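Local structure of outer protein YOPM (Yersinia pestis, 1G9U) at residues E176-G181 against T198-D203; R341-F346 against Q361-Y366; S127-L132 against P147-S152; Y40-E45 against L86-P91. The protein is a leucine-rich-repeat effector that probably alters host cell physiology and so promotes bacterial survival in host tissues. All blocks are in the same frame, centred on the assembly; numbering follows the deposited sequence.

Interaction 1: residues E176-G181 against T198-D203; sequences EFIAAG and TAIYAD
Phe177, Ile178 and Ala179 run beside Ala199, Ile200 and Tyr201 as two parallel strands, their short axes 4.6 Å apart and only 7° from alignment. This is the strand-to-strand step of a leucine-rich-repeat solenoid, here from repeat 6 to repeat 7. Ile178 uses both backbone groups in it: its N donates to Ala199 O at 2.7 Å, while its O receives Tyr201 N at 2.9 Å. Thr198 N to Glu176 O and Ala180 N to Tyr201 O continue the pairing at the two ends.

Alternation along the strands sorts the side chains. Ile178 and Ile200 turn to the buried side, where their CG2 methyls meet at 4.0 Å; branched aliphatic residues suit both a strand and a hydrocarbon interior. On the other face lie Phe177, Ala179, Ala199 and Tyr201. Phe177 holds CG anti to its N (chi1 169°), whereas Tyr201 sets CG beside its own N, and this difference brings the two rings together beside the small methyl of Ala199. They meet obliquely, Phe177 CE2 being 3.3 Å from Tyr201 CE1, and Ala199 CB meets Phe177 CD2 obliquely. The Tyr201 ring also presents its edge, in plane, to Ile178 O.

Beyond the strands, Ala180 O accepts a hydrogen bond from Asn205 ND2, an asparagine amide serving a turn as is usual in these repeats, and Gly181 N donates to Asp161 OD2. Glycine fits its place because the Asp203 carboxylate stands where a side chain would begin, with Asp203 OD1 3.8 Å from Gly181 CA.

Interaction 2: residues R341-F346 against Q361-Y366; sequences RLIASF and QLHVEY
Gln361 reaches across to Arg341 and Ile343 with the oxygen of its amide. Its OE1 stands 3.2 Å above the guanidinium plane of Arg341, toward the rim, and 3.1 Å from Ile343 CD1; the approach to Arg341 NH1 is too poorly angled for a hydrogen bond. A long side chain suits this place, since with CG anti to the backbone N (chi1 166°) and the chain extended, the amide spans both neighbours. On the buried side Leu342 and Leu362 adopt the same rotamer and lie side by side, Leu342 CD2 against Leu362 CD1 at 3.8 Å. Past the strands, Phe346 and Tyr366 share a left-handed backbone conformation and first torsion, which together set their rings nearly parallel, 23° apart, but slid so they barely overlap; Phe346 CZ still touches Tyr366 CD2 at 3.3 Å, and Tyr366 CB sits over the Phe346 face.

The backbone fixes this register through Leu342 N to Gln361 O, His363 N to Leu342 O at 2.7 Å, Ala344 N to His363 O, and Phe346 N to Glu365 O at 3.0 Å. Farther out, one carboxylate positions two side chains: Asp381 OD2 receives Gln361 NE2 and Asp381 OD1 receives His363 NE2. A mercury ion is bound beside His363. In this leucine-rich-repeat solenoid, strand 341-343 is paired on its other side with strand 321-323, and strand 361-363 is followed by strand 381-384, the last.

Interaction 3: residues S127-L132 against P147-S152; sequences SDLPPL and PELQNS. With ACT (acetate ion), chain F.
Leu129 leans on Pro147 across two successive irregular connections of the leucine-rich-repeat solenoid. From CB, which points toward segment 147-152, the chain passes CG, 4.0 Å from the acetate atom OXT, and ends with CD1 against Pro147 CG at 3.9 Å, equally close to OXT, and more loosely near Leu149 CD2. The two side chains cross at about a right angle, so a branched tip lies against a rigid ring. Proline suits the spot because its apolar ring gives a fixed surface and its CB also meets Asp128 OD1.

No direct hydrogen bond joins the segments; two waters bridge them, and an acetate, probably from the crystallisation liquor, lies between. Leu129 N donates to OXT of the acetate at 2.8 Å, and the acetate atom O comes to 2.7 Å from Glu148 O. Proline lacks an N-H to donate, but the Pro131 carbonyl accepts from both waters: one accepts from Ser152 OG at 2.5 Å, the other also donates to Asn151 O.

Segment 127-132 follows strand 115-117 and segment 147-152, with its 3-10 turn 149-151, follows strand 135-137. Pro130 packs back on Leu113 and Leu149 forward on Pro169, continuing the stacking of loops from repeat to repeat.

Interaction 4: residues Y40-E45 against L86-P91; sequences YNAWSE and LPELPP
Trp43 sets CG beside its backbone N and anti to the carbonyl carbon (chi1 -64°), and a small second torsion (chi2 -19°) turns the indole N-H toward Glu88. NE1 then donates to Glu88 O at 2.8 Å, with the acceptor close to the ring plane and the donor in the carbonyl plane, though the angle at the hydrogen, 143°, leaves the bond bent. This single bond satisfies the one polar atom of a large buried ring, so tryptophan can both fill space and hold a loop carbonyl.

Two prolines flank the bond. Pro87 CG touches Trp43 CD1 at 3.3 Å, while on the six-membered ring Pro90 CD approaches Trp43 CZ2 at 4.0 Å; both proline side chains cross that of Trp43 at about a right angle. Prolines suit an extended loop without regular structure and offer apolar CH groups to the indole. Small Ala42 admits Glu88, whose OE1 comes 3.5 Å from Ala42 CB, but that carboxylate is poorly ordered.

The contact joins the N-terminal helical region to the first leucine-rich repeat. Leu65 of helix 58-71 touches Trp43, Pro87 and Pro90 alike, Trp46 of helix 36-48 adds to Pro87, and Pro90 rests on Leu76 of strand 75-77.

Interactions 1 and 2 are the same element repeated, adjacent parallel strands of the solenoid, with centres about 35 Å apart. Both rely on backbone bonds and an aliphatic buried face; their other faces differ, aromatic and alanine-rich in interaction 1, largely polar and bonded to a neighbouring aspartate in interaction 2. Interaction 3 joins the connecting loops between strands instead, is more exposed, and is bridged by water, with an acetate, probably from the crystallisation liquor, in between. Interaction 4 is the most thoroughly buried and joins a helix to a loop through an indole and prolines. It lies at the N-terminal end, its centre about 60 Å from that of interaction 2, near the chain's other end.

Interaction 1: residues E176-G181 against T198-D203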
loop_
_atom_site.group_PDB
_atom_site.type_symbol
_atom_site.label_atom_id
_atom_site.label_comp_id
_atom_site.label_asym_id
_atom_site.label_seq_id
_atom_site.Cartn_x
_atom_site.Cartn_y
_atom_site.Cartn_z
ATOM N N GLU A 176 34.562 11.827 -15.527
ATOM C CA GLU A 176 33.892 10.737 -16.221
ATOM C C GLU A 176 32.437 10.614 -15.804
ATOM O O GLU A 176 31.520 10.157 -16.483
ATOM C CB GLU A 176 34.653 9.441 -15.881
ATOM C CG GLU A 176 35.863 9.384 -16.805
ATOM C CD GLU A 176 36.911 8.347 -16.440
ATOM O OE1 GLU A 176 36.790 7.802 -15.320
ATOM O OE2 GLU A 176 37.833 8.126 -17.272
ATOM N N PHE A 177 32.116 10.957 -14.563
ATOM C CA PHE A 177 30.771 10.663 -14.101
ATOM C C PHE A 177 30.298 11.822 -13.244
ATOM O O PHE A 177 31.006 12.237 -12.314
ATOM C CB PHE A 177 30.797 9.441 -13.191
ATOM C CG PHE A 177 29.530 9.125 -12.395
ATOM C CD1 PHE A 177 29.160 9.601 -11.150
ATOM C CD2 PHE A 177 28.625 8.233 -12.966
ATOM C CE1 PHE A 177 27.981 9.238 -10.529
ATOM C CE2 PHE A 177 27.465 7.828 -12.350
ATOM C CZ PHE A 177 27.124 8.309 -11.107
ATOM N N ILE A 178 29.062 12.251 -13.428
ATOM C CA ILE A 178 28.657 13.205 -12.400
ATOM C C ILE A 178 27.175 12.964 -12.096
ATOM O O ILE A 178 26.399 12.646 -12.990
ATOM C CB ILE A 178 28.914 14.670 -12.728
ATOM C CG1 ILE A 178 28.419 15.586 -11.597
ATOM C CG2 ILE A 178 28.348 15.051 -14.081
ATOM C CD1 ILE A 178 28.872 17.016 -11.700
ATOM N N ALA A 179 26.899 13.062 -10.813
ATOM C CA ALA A 179 25.577 12.896 -10.225
ATOM C C ALA A 179 25.292 14.190 -9.473
ATOM O O ALA A 179 26.022 14.502 -8.518
ATOM C CB ALA A 179 25.561 11.703 -9.276
ATOM N N ALA A 180 24.308 14.959 -9.898
ATOM C CA ALA A 180 24.048 16.211 -9.167
ATOM C C ALA A 180 22.536 16.314 -9.010
ATOM O O ALA A 180 21.891 17.354 -9.079
ATOM C CB ALA A 180 24.629 17.341 -9.979
ATOM N N GLY A 181 21.953 15.125 -8.875
ATOM C CA GLY A 181 20.497 15.048 -8.791
ATOM C C GLY A 181 20.031 15.663 -7.498
ATOM O O GLY A 181 20.741 15.812 -6.503
ATOM N N THR A 198 30.736 10.253 -19.492
ATOM C CA THR A 198 30.019 9.012 -19.680
ATOM C C THR A 198 28.598 8.909 -19.132
ATOM O O THR A 198 27.741 8.217 -19.713
ATOM C CB THR A 198 30.921 7.947 -18.973
ATOM O OG1 THR A 198 31.860 7.568 -19.996
ATOM C CG2 THR A 198 30.186 6.706 -18.564
ATOM N N ALA A 199 28.365 9.579 -18.014
ATOM C CA ALA A 199 27.101 9.622 -17.298
ATOM C C ALA A 199 26.986 10.864 -16.397
ATOM O O ALA A 199 27.956 11.192 -15.695
ATOM C CB ALA A 199 26.910 8.379 -16.430
ATOM N N ILE A 200 25.800 11.416 -16.487
ATOM C CA ILE A 200 25.166 12.517 -15.821
ATOM C C ILE A 200 23.813 12.145 -15.191
ATOM O O ILE A 200 22.970 11.716 -15.969
ATOM C CB ILE A 200 24.690 13.687 -16.730
ATOM C CG1 ILE A 200 25.352 13.687 -18.087
ATOM C CG2 ILE A 200 24.819 15.035 -16.046
ATOM C CD1 ILE A 200 25.917 15.021 -18.494
ATOM N N TYR A 201 23.637 12.421 -13.931
ATOM C CA TYR A 201 22.419 12.423 -13.155
ATOM C C TYR A 201 22.266 13.901 -12.750
ATOM O O TYR A 201 23.154 14.409 -12.073
ATOM C CB TYR A 201 22.413 11.571 -11.884
ATOM C CG TYR A 201 22.741 10.137 -12.240
ATOM C CD1 TYR A 201 24.025 9.774 -12.587
ATOM C CD2 TYR A 201 21.759 9.165 -12.267
ATOM C CE1 TYR A 201 24.283 8.457 -12.919
ATOM C CE2 TYR A 201 22.021 7.853 -12.607
ATOM C CZ TYR A 201 23.307 7.490 -12.935
ATOM O OH TYR A 201 23.615 6.192 -13.284
ATOM N N ALA A 202 21.188 14.456 -13.255
ATOM C CA ALA A 202 20.758 15.824 -13.042
ATOM C C ALA A 202 19.247 15.775 -12.826
ATOM O O ALA A 202 18.470 16.718 -12.945
ATOM C CB ALA A 202 21.208 16.718 -14.190
ATOM N N ASP A 203 18.762 14.592 -12.431
ATOM C CA ASP A 203 17.319 14.497 -12.210
ATOM C C ASP A 203 16.892 15.265 -10.967
ATOM O O ASP A 203 17.708 15.583 -10.097
ATOM C CB ASP A 203 16.924 13.027 -12.055
ATOM C CG ASP A 203 17.713 12.473 -10.869
ATOM O OD1 ASP A 203 18.951 12.341 -10.938
ATOM O OD2 ASP A 203 17.101 12.214 -9.814
#

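Interaction 2: residues R341-F346 against Q361-Y366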
loop_
_atom_site.group_PDB
_atom_site.type_symbol
_atom_site.label_atom_id
_atom_site.label_comp_id
_atom_site.label_asym_id
_atom_site.label_seq_id
_atom_site.Cartn_x
_atom_site.Cartn_y
_atom_site.Cartn_z
ATOM N N ARG A 341 6.475 -11.848 -17.646
ATOM C CA ARG A 341 5.709 -10.935 -16.810
ATOM C C ARG A 341 4.607 -10.224 -17.587
ATOM O O ARG A 341 4.828 -9.519 -18.571
ATOM C CB ARG A 341 6.630 -9.892 -16.167
ATOM C CG ARG A 341 7.338 -10.449 -14.954
ATOM C CD ARG A 341 8.665 -9.779 -14.687
ATOM N NE ARG A 341 9.073 -9.947 -13.286
ATOM C CZ ARG A 341 8.876 -8.996 -12.365
ATOM N NH1 ARG A 341 8.293 -7.833 -12.675
ATOM N NH2 ARG A 341 9.266 -9.202 -11.106
ATOM N N LEU A 342 3.379 -10.465 -17.136
ATOM C CA LEU A 342 2.249 -9.829 -17.786
ATOM C C LEU A 342 1.401 -9.103 -16.734
ATOM O O LEU A 342 0.747 -9.722 -15.882
ATOM C CB LEU A 342 1.398 -10.787 -18.607
ATOM C CG LEU A 342 0.198 -10.087 -19.273
ATOM C CD1 LEU A 342 0.687 -9.118 -20.342
ATOM C CD2 LEU A 342 -0.805 -11.065 -19.870
ATOM N N ILE A 343 1.523 -7.770 -16.850
ATOM C CA ILE A 343 0.791 -6.844 -15.970
ATOM C C ILE A 343 -0.229 -6.118 -16.855
ATOM O O ILE A 343 0.129 -5.279 -17.695
ATOM C CB ILE A 343 1.687 -5.887 -15.185
ATOM C CG1 ILE A 343 2.958 -6.468 -14.528
ATOM C CG2 ILE A 343 0.905 -5.119 -14.115
ATOM C CD1 ILE A 343 2.770 -7.769 -13.819
ATOM N N ALA A 344 -1.503 -6.505 -16.685
ATOM C CA ALA A 344 -2.570 -5.987 -17.536
ATOM C C ALA A 344 -3.839 -5.670 -16.742
ATOM O O ALA A 344 -4.934 -5.552 -17.288
ATOM C CB ALA A 344 -2.858 -6.915 -18.681
ATOM N N SER A 345 -3.529 -5.472 -15.464
ATOM C CA SER A 345 -4.476 -4.978 -14.492
ATOM C C SER A 345 -5.177 -3.708 -14.969
ATOM O O SER A 345 -4.627 -2.868 -15.698
ATOM C CB SER A 345 -3.684 -4.696 -13.194
ATOM O OG SER A 345 -3.740 -5.864 -12.400
ATOM N N PHE A 346 -6.405 -3.494 -14.520
ATOM C CA PHE A 346 -7.239 -2.352 -14.852
ATOM C C PHE A 346 -7.410 -2.079 -16.335
ATOM O O PHE A 346 -7.111 -0.993 -16.870
ATOM C CB PHE A 346 -6.752 -1.027 -14.208
ATOM C CG PHE A 346 -6.654 -1.179 -12.697
ATOM C CD1 PHE A 346 -7.743 -0.954 -11.886
ATOM C CD2 PHE A 346 -5.446 -1.588 -12.147
ATOM C CE1 PHE A 346 -7.626 -1.117 -10.502
ATOM C CE2 PHE A 346 -5.343 -1.758 -10.791
ATOM C CZ PHE A 346 -6.437 -1.551 -9.968
ATOM N N GLN A 361 4.962 -14.386 -14.062
ATOM C CA GLN A 361 4.103 -13.477 -13.326
ATOM C C GLN A 361 2.901 -13.006 -14.145
ATOM O O GLN A 361 3.105 -12.569 -15.284
ATOM C CB GLN A 361 4.928 -12.280 -12.849
ATOM C CG GLN A 361 3.954 -11.198 -12.410
ATOM C CD GLN A 361 4.760 -9.987 -11.974
ATOM O OE1 GLN A 361 5.272 -9.220 -12.781
ATOM N NE2 GLN A 361 4.899 -9.814 -10.668
ATOM N N LEU A 362 1.714 -13.190 -13.547
ATOM C CA LEU A 362 0.447 -12.839 -14.162
ATOM C C LEU A 362 -0.382 -11.938 -13.239
ATOM O O LEU A 362 -0.731 -12.421 -12.183
ATOM C CB LEU A 362 -0.469 -13.983 -14.568
ATOM C CG LEU A 362 -1.733 -13.464 -15.279
ATOM C CD1 LEU A 362 -1.403 -12.893 -16.648
ATOM C CD2 LEU A 362 -2.737 -14.582 -15.501
ATOM N N HIS A 363 -0.560 -10.692 -13.673
ATOM C CA HIS A 363 -1.341 -9.802 -12.829
ATOM C C HIS A 363 -2.407 -9.227 -13.760
ATOM O O HIS A 363 -2.148 -8.375 -14.599
ATOM C CB HIS A 363 -0.595 -8.693 -12.102
ATOM C CG HIS A 363 0.288 -9.134 -10.969
ATOM N ND1 HIS A 363 1.092 -8.258 -10.251
ATOM C CD2 HIS A 363 0.533 -10.371 -10.468
ATOM C CE1 HIS A 363 1.778 -8.936 -9.355
ATOM N NE2 HIS A 363 1.448 -10.207 -9.459
ATOM N N VAL A 364 -3.616 -9.765 -13.588
ATOM C CA VAL A 364 -4.637 -9.246 -14.486
ATOM C C VAL A 364 -5.934 -8.963 -13.722
ATOM O O VAL A 364 -7.004 -9.217 -14.246
ATOM C CB VAL A 364 -4.808 -10.221 -15.668
ATOM C CG1 VAL A 364 -5.460 -11.472 -15.148
ATOM C CG2 VAL A 364 -5.711 -9.604 -16.718
ATOM N N GLU A 365 -5.816 -8.394 -12.551
ATOM C CA GLU A 365 -6.751 -7.944 -11.546
ATOM C C GLU A 365 -7.546 -6.774 -12.110
ATOM O O GLU A 365 -7.061 -5.945 -12.877
ATOM C CB GLU A 365 -6.032 -7.602 -10.238
ATOM C CG GLU A 365 -4.506 -7.652 -10.385
ATOM C CD GLU A 365 -3.736 -6.613 -9.606
ATOM O OE1 GLU A 365 -4.252 -6.112 -8.578
ATOM O OE2 GLU A 365 -2.580 -6.274 -9.960
ATOM N N TYR A 366 -8.834 -6.766 -11.760
ATOM C CA TYR A 366 -9.773 -5.779 -12.227
ATOM C C TYR A 366 -9.885 -5.623 -13.733
ATOM O O TYR A 366 -9.654 -4.520 -14.236
ATOM C CB TYR A 366 -9.436 -4.417 -11.628
ATOM C CG TYR A 366 -9.378 -4.449 -10.109
ATOM C CD1 TYR A 366 -10.525 -4.577 -9.340
ATOM C CD2 TYR A 366 -8.174 -4.302 -9.431
ATOM C CE1 TYR A 366 -10.434 -4.580 -7.962
ATOM C CE2 TYR A 366 -8.052 -4.311 -8.062
ATOM C CZ TYR A 366 -9.215 -4.456 -7.330
ATOM O OH TYR A 366 -9.144 -4.468 -5.956
#

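Interaction 3: residues S127-L132 against P147-S152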
loop_
_atom_site.group_PDB
_atom_site.type_symbol
_atom_site.label_atom_id
_atom_site.label_comp_id
_atom_site.label_asym_id
_atom_site.label_seq_id
_atom_site.Cartn_x
_atom_site.Cartn_y
_atom_site.Cartn_z
ATOM N N SER A 127 35.924 23.384 0.853
ATOM C CA SER A 127 36.969 24.304 0.344
ATOM C C SER A 127 37.671 23.670 -0.854
ATOM O O SER A 127 37.330 22.523 -1.190
ATOM C CB SER A 127 37.984 24.660 1.428
ATOM O OG SER A 127 38.104 26.057 1.632
ATOM N N ASP A 128 38.631 24.372 -1.447
ATOM C CA ASP A 128 39.386 23.789 -2.583
ATOM C C ASP A 128 39.893 22.411 -2.249
ATOM O O ASP A 128 39.953 22.070 -1.051
ATOM C CB ASP A 128 40.492 24.758 -2.998
ATOM C CG ASP A 128 39.956 25.934 -3.804
ATOM O OD1 ASP A 128 39.217 25.808 -4.810
ATOM O OD2 ASP A 128 40.309 27.043 -3.365
ATOM N N LEU A 129 40.148 21.473 -3.141
ATOM C CA LEU A 129 40.431 20.124 -2.588
ATOM C C LEU A 129 41.852 19.675 -2.802
ATOM O O LEU A 129 42.481 20.445 -3.550
ATOM C CB LEU A 129 39.450 19.185 -3.302
ATOM C CG LEU A 129 38.042 19.820 -3.268
ATOM C CD1 LEU A 129 37.390 19.645 -4.616
ATOM C CD2 LEU A 129 37.279 19.224 -2.098
ATOM N N PRO A 130 42.314 18.532 -2.297
ATOM C CA PRO A 130 43.680 18.060 -2.593
ATOM C C PRO A 130 43.848 18.082 -4.107
ATOM O O PRO A 130 42.838 18.041 -4.823
ATOM C CB PRO A 130 43.772 16.642 -2.046
ATOM C CG PRO A 130 42.544 16.405 -1.270
ATOM C CD PRO A 130 41.626 17.584 -1.422
ATOM N N PRO A 131 45.024 18.181 -4.691
ATOM C CA PRO A 131 45.065 18.405 -6.155
ATOM C C PRO A 131 45.017 17.144 -7.012
ATOM O O PRO A 131 44.757 17.221 -8.233
ATOM C CB PRO A 131 46.371 19.197 -6.308
ATOM C CG PRO A 131 47.095 19.109 -5.004
ATOM C CD PRO A 131 46.383 18.088 -4.138
ATOM N N LEU A 132 45.235 16.012 -6.379
ATOM C CA LEU A 132 45.218 14.672 -6.906
ATOM C C LEU A 132 43.853 14.032 -6.686
ATOM O O LEU A 132 43.686 12.811 -6.804
ATOM C CB LEU A 132 46.226 13.786 -6.151
ATOM C CG LEU A 132 47.661 14.296 -6.067
ATOM C CD1 LEU A 132 48.557 13.315 -5.319
ATOM C CD2 LEU A 132 48.252 14.563 -7.449
ATOM N N PRO A 147 33.758 24.497 -4.729
ATOM C CA PRO A 147 34.890 25.235 -5.296
ATOM C C PRO A 147 34.872 25.057 -6.822
ATOM O O PRO A 147 33.961 24.364 -7.287
ATOM C CB PRO A 147 36.115 24.501 -4.760
ATOM C CG PRO A 147 35.625 23.146 -4.372
ATOM C CD PRO A 147 34.167 23.276 -4.018
ATOM N N GLU A 148 35.825 25.617 -7.528
ATOM C CA GLU A 148 36.091 25.650 -8.953
ATOM C C GLU A 148 36.662 24.328 -9.457
ATOM O O GLU A 148 37.882 24.223 -9.584
ATOM C CB GLU A 148 37.104 26.752 -9.271
ATOM C CG GLU A 148 36.555 27.932 -10.046
ATOM C CD GLU A 148 36.939 27.880 -11.516
ATOM O OE1 GLU A 148 37.620 26.911 -11.924
ATOM O OE2 GLU A 148 36.557 28.793 -12.284
ATOM N N LEU A 149 35.789 23.374 -9.709
ATOM C CA LEU A 149 35.987 21.985 -10.071
ATOM C C LEU A 149 36.849 21.851 -11.309
ATOM O O LEU A 149 37.607 20.881 -11.386
ATOM C CB LEU A 149 34.638 21.258 -10.285
ATOM C CG LEU A 149 33.797 21.158 -8.994
ATOM C CD1 LEU A 149 32.481 20.432 -9.196
ATOM C CD2 LEU A 149 34.612 20.513 -7.867
ATOM N N GLN A 150 36.740 22.772 -12.272
ATOM C CA GLN A 150 37.506 22.526 -13.494
ATOM C C GLN A 150 39.010 22.735 -13.317
ATOM O O GLN A 150 39.706 22.539 -14.316
ATOM C CB GLN A 150 37.037 23.401 -14.662
ATOM C CG GLN A 150 37.664 24.794 -14.494
ATOM C CD GLN A 150 36.536 25.789 -14.242
ATOM O OE1 GLN A 150 36.333 26.632 -15.121
ATOM N NE2 GLN A 150 35.862 25.585 -13.105
ATOM N N ASN A 151 39.477 23.061 -12.126
ATOM C CA ASN A 151 40.893 23.195 -11.793
ATOM C C ASN A 151 41.469 21.907 -11.233
ATOM O O ASN A 151 42.656 21.683 -11.039
ATOM C CB ASN A 151 41.084 24.318 -10.763
ATOM C CG ASN A 151 40.754 25.662 -11.404
ATOM O OD1 ASN A 151 40.537 25.729 -12.619
ATOM N ND2 ASN A 151 40.714 26.716 -10.600
ATOM N N SER A 152 40.564 20.979 -10.926
ATOM C CA SER A 152 41.035 19.701 -10.404
ATOM C C SER A 152 41.059 18.726 -11.574
ATOM O O SER A 152 40.050 18.180 -11.974
ATOM C CB SER A 152 40.182 19.197 -9.242
ATOM O OG SER A 152 41.023 18.555 -8.286
HETATM C C ACT F . 39.129 23.163 -6.645
HETATM O O ACT F . 38.011 23.788 -6.929
HETATM O OXT ACT F . 39.458 22.801 -5.467
HETATM C CH3 ACT F . 40.117 22.815 -7.705
HETATM O O HOH W 1 41.908 16.356 -9.176
HETATM O O HOH W 2 44.543 19.298 -9.804
#

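Interaction 4: residues Y40-E45 against L86-P91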
loop_
_atom_site.group_PDB
_atom_site.type_symbol
_atom_site.label_atom_id
_atom_site.label_comp_id
_atom_site.label_asym_id
_atom_site.label_seq_id
_atom_site.Cartn_x
_atom_site.Cartn_y
_atom_site.Cartn_z
ATOM N N TYR A 40 49.002 11.104 18.236
ATOM C CA TYR A 40 48.325 10.323 19.257
ATOM C C TYR A 40 47.722 11.224 20.333
ATOM O O TYR A 40 46.636 11.004 20.852
ATOM C CB TYR A 40 49.224 9.348 19.965
ATOM C CG TYR A 40 49.624 8.107 19.237
ATOM C CD1 TYR A 40 50.383 7.192 19.954
ATOM C CD2 TYR A 40 49.303 7.815 17.931
ATOM C CE1 TYR A 40 50.792 6.028 19.367
ATOM C CE2 TYR A 40 49.704 6.622 17.341
ATOM C CZ TYR A 40 50.448 5.724 18.068
ATOM O OH TYR A 40 50.920 4.529 17.566
ATOM N N ASN A 41 48.506 12.250 20.618
ATOM C CA ASN A 41 48.128 13.146 21.695
ATOM C C ASN A 41 47.029 14.070 21.187
ATOM O O ASN A 41 46.040 14.246 21.897
ATOM C CB ASN A 41 49.396 13.837 22.196
ATOM C CG ASN A 41 50.162 13.034 23.229
ATOM O OD1 ASN A 41 51.068 13.520 23.928
ATOM N ND2 ASN A 41 49.846 11.767 23.440
ATOM N N ALA A 42 47.196 14.659 20.011
ATOM C CA ALA A 42 46.183 15.493 19.400
ATOM C C ALA A 42 44.893 14.679 19.334
ATOM O O ALA A 42 43.787 15.133 19.621
ATOM C CB ALA A 42 46.537 15.911 17.973
ATOM N N TRP A 43 45.046 13.415 18.947
ATOM C CA TRP A 43 43.812 12.603 18.927
ATOM C C TRP A 43 43.227 12.343 20.299
ATOM O O TRP A 43 41.990 12.299 20.514
ATOM C CB TRP A 43 44.146 11.308 18.163
ATOM C CG TRP A 43 44.481 11.709 16.741
ATOM C CD1 TRP A 43 44.151 12.883 16.121
ATOM C CD2 TRP A 43 45.204 10.938 15.796
ATOM N NE1 TRP A 43 44.626 12.883 14.839
ATOM C CE2 TRP A 43 45.270 11.703 14.615
ATOM C CE3 TRP A 43 45.787 9.668 15.854
ATOM C CZ2 TRP A 43 45.915 11.218 13.478
ATOM C CZ3 TRP A 43 46.437 9.185 14.712
ATOM C CH2 TRP A 43 46.496 9.963 13.548
ATOM N N SER A 44 44.068 12.214 21.341
ATOM C CA SER A 44 43.385 12.070 22.643
ATOM C C SER A 44 42.762 13.392 23.066
ATOM O O SER A 44 41.657 13.331 23.584
ATOM C CB SER A 44 44.298 11.478 23.701
ATOM O OG SER A 44 44.749 10.207 23.253
ATOM N N GLU A 45 43.305 14.569 22.842
ATOM C CA GLU A 45 42.670 15.847 23.121
ATOM C C GLU A 45 41.290 15.866 22.453
ATOM O O GLU A 45 40.245 16.067 23.101
ATOM C CB GLU A 45 43.577 16.993 22.669
ATOM C CG GLU A 45 43.116 17.895 21.558
ATOM C CD GLU A 45 43.816 18.336 20.303
ATOM O OE1 GLU A 45 43.302 18.126 19.158
ATOM O OE2 GLU A 45 44.891 19.003 20.343
ATOM N N LEU A 86 36.524 16.213 12.958
ATOM C CA LEU A 86 37.673 15.327 12.837
ATOM C C LEU A 86 38.939 16.038 13.301
ATOM O O LEU A 86 39.106 17.234 13.046
ATOM C CB LEU A 86 37.861 14.884 11.381
ATOM C CG LEU A 86 36.662 14.191 10.736
ATOM C CD1 LEU A 86 36.943 13.958 9.261
ATOM C CD2 LEU A 86 36.358 12.892 11.452
ATOM N N PRO A 87 39.881 15.318 13.897
ATOM C CA PRO A 87 41.160 15.955 14.284
ATOM C C PRO A 87 42.078 16.077 13.069
ATOM O O PRO A 87 41.603 15.891 11.938
ATOM C CB PRO A 87 41.673 14.963 15.325
ATOM C CG PRO A 87 41.157 13.644 14.882
ATOM C CD PRO A 87 39.832 13.878 14.204
ATOM N N GLU A 88 43.368 16.370 13.204
ATOM C CA GLU A 88 44.286 16.386 12.060
ATOM C C GLU A 88 44.368 14.954 11.520
ATOM O O GLU A 88 44.434 14.014 12.327
ATOM C CB GLU A 88 45.706 16.783 12.428
ATOM C CG GLU A 88 45.960 18.120 13.078
ATOM C CD GLU A 88 46.507 18.127 14.494
ATOM O OE1 GLU A 88 47.422 17.351 14.854
ATOM O OE2 GLU A 88 46.003 18.930 15.326
ATOM N N LEU A 89 44.395 14.782 10.209
ATOM C CA LEU A 89 44.476 13.433 9.642
ATOM C C LEU A 89 45.896 12.905 9.410
ATOM O O LEU A 89 46.797 13.749 9.268
ATOM C CB LEU A 89 43.729 13.405 8.296
ATOM C CG LEU A 89 42.288 13.906 8.368
ATOM C CD1 LEU A 89 41.833 14.457 7.037
ATOM C CD2 LEU A 89 41.403 12.766 8.807
ATOM N N PRO A 90 46.080 11.585 9.387
ATOM C CA PRO A 90 47.401 10.997 9.116
ATOM C C PRO A 90 47.910 11.516 7.783
ATOM O O PRO A 90 47.203 11.615 6.791
ATOM C CB PRO A 90 47.196 9.492 8.999
ATOM C CG PRO A 90 45.866 9.220 9.612
ATOM C CD PRO A 90 45.121 10.514 9.672
ATOM N N PRO A 91 49.164 11.904 7.757
ATOM C CA PRO A 91 49.652 12.430 6.466
ATOM C C PRO A 91 49.732 11.254 5.489
ATOM O O PRO A 91 49.675 10.105 5.954
ATOM C CB PRO A 91 50.996 13.025 6.842
ATOM C CG PRO A 91 51.021 13.092 8.337
ATOM C CD PRO A 91 50.185 11.924 8.809
#